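Local structure of P450 epoxidase (Sorangium cellulosum, 1Q5D) at residues A[268-271]-A[275-278]. The protein belongs to the cytochrome P450 family, mostly helical proteins, and holds an iron protoporphyrin IX group in its interior. Sequence-based numbering, arbitrary orientation.
Sequences LNLL and EALE
Leu270 faces Ala276 and Leu277 across the tight turn that ends one helix and begins the next, with the CA atoms of Leu270 and Leu277 5.2 Å apart. Take Leu270 outward from its backbone. Leu270 CB keeps 4.5 Å from Leu277 CD1, so the real touching is done further out. CG lies anti to the carbonyl carbon (chi1 -72°), and with CD1 extended anti to CA it is the CD2 branch that turns toward Ala276. Leu270 CD2 rests against the second helix, lying 4.0 Å from Ala276 CB and equally far from the backbone N of Leu277; CD1 branches away from Ala276. In P450 terms this is the C-terminal end of the long central helix of the fold running into the J helix, with the centre of the contact about 22 Å from the centre of the chain. Val379 and Phe383 of helix 368-385, the L helix, also touch the Leu270 side chain; Phe383 meets Leu277 as well, while Phe346 and Val348 lie against Ala276. On the backbone side, Leu270 O abuts Leu277 CB at 3.6 Å in a plain van der Waals contact. Leu277 holds its CG anti to its own N (chi1 -179°), and this torsion together with chi2 (48°) brings Leu277 CD2 to 4.0 Å from the same carbonyl oxygen, Leu270 O.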
loop_
_atom_site.group_PDB
_atom_site.type_symbol
_atom_site.label_atom_id
_atom_site.label_comp_id
_atom_site.label_asym_id
_atom_site.label_seq_id
_atom_site.Cartn_x
_atom_site.Cartn_y
_atom_site.Cartn_z
ATOM N N LEU A 268 9.939 3.317 13.176
ATOM C CA LEU A 268 10.930 4.362 12.921
ATOM C C LEU A 268 10.492 5.699 13.518
ATOM O O LEU A 268 11.263 6.368 14.219
ATOM C CB LEU A 268 11.171 4.523 11.413
ATOM C CG LEU A 268 12.102 5.674 11.021
ATOM C CD1 LEU A 268 13.387 5.650 11.865
ATOM C CD2 LEU A 268 12.445 5.610 9.533
ATOM N N ASN A 269 9.259 6.093 13.228
ATOM C CA ASN A 269 8.762 7.379 13.665
ATOM C C ASN A 269 8.548 7.475 15.165
ATOM O O ASN A 269 8.657 8.555 15.726
ATOM C CB ASN A 269 7.495 7.771 12.900
ATOM C CG ASN A 269 7.808 8.423 11.575
ATOM O OD1 ASN A 269 8.132 9.611 11.511
ATOM N ND2 ASN A 269 7.706 7.654 10.507
ATOM N N LEU A 270 8.273 6.349 15.813
ATOM C CA LEU A 270 8.118 6.335 17.267
ATOM C C LEU A 270 9.478 6.329 17.963
ATOM O O LEU A 270 9.624 6.900 19.039
ATOM C CB LEU A 270 7.254 5.148 17.721
ATOM C CG LEU A 270 5.774 5.299 17.380
ATOM C CD1 LEU A 270 4.970 4.007 17.670
ATOM C CD2 LEU A 270 5.147 6.505 18.091
ATOM N N LEU A 271 10.480 5.699 17.348
ATOM C CA LEU A 271 11.856 5.816 17.842
ATOM C C LEU A 271 12.375 7.247 17.681
ATOM O O LEU A 271 13.108 7.742 18.540
ATOM C CB LEU A 271 12.787 4.852 17.116
ATOM C CG LEU A 271 12.520 3.360 17.316
ATOM C CD1 LEU A 271 13.466 2.540 16.471
ATOM C CD2 LEU A 271 12.636 2.970 18.791
ATOM N N GLU A 275 8.638 11.860 22.438
ATOM C CA GLU A 275 7.400 12.419 22.966
ATOM C C GLU A 275 6.196 11.619 22.472
ATOM O O GLU A 275 5.281 11.317 23.242
ATOM C CB GLU A 275 7.249 13.901 22.621
ATOM C CG GLU A 275 7.898 14.332 21.316
ATOM C CD GLU A 275 7.737 15.821 21.060
ATOM O OE1 GLU A 275 8.041 16.621 21.980
ATOM O OE2 GLU A 275 7.300 16.193 19.942
ATOM N N ALA A 276 6.205 11.270 21.186
ATOM C CA ALA A 276 5.119 10.481 20.617
ATOM C C ALA A 276 5.056 9.117 21.304
ATOM O O ALA A 276 3.998 8.697 21.772
ATOM C CB ALA A 276 5.296 10.333 19.112
ATOM N N LEU A 277 6.194 8.440 21.385
ATOM C CA LEU A 277 6.248 7.129 22.028
ATOM C C LEU A 277 5.688 7.197 23.452
ATOM O O LEU A 277 4.907 6.339 23.861
ATOM C CB LEU A 277 7.677 6.603 22.045
ATOM C CG LEU A 277 7.908 5.225 22.656
ATOM C CD1 LEU A 277 6.905 4.199 22.109
ATOM C CD2 LEU A 277 9.348 4.791 22.402
ATOM N N GLU A 278 6.069 8.246 24.176
ATOM C CA GLU A 278 5.691 8.409 25.573
ATOM C C GLU A 278 4.188 8.552 25.742
ATOM O O GLU A 278 3.626 8.073 26.729
ATOM C CB GLU A 278 6.415 9.609 26.188
ATOM C CG GLU A 278 7.863 9.330 26.568
ATOM C CD GLU A 278 8.007 8.195 27.569
ATOM O OE1 GLU A 278 7.838 7.016 27.181
ATOM O OE2 GLU A 278 8.302 8.477 28.749
#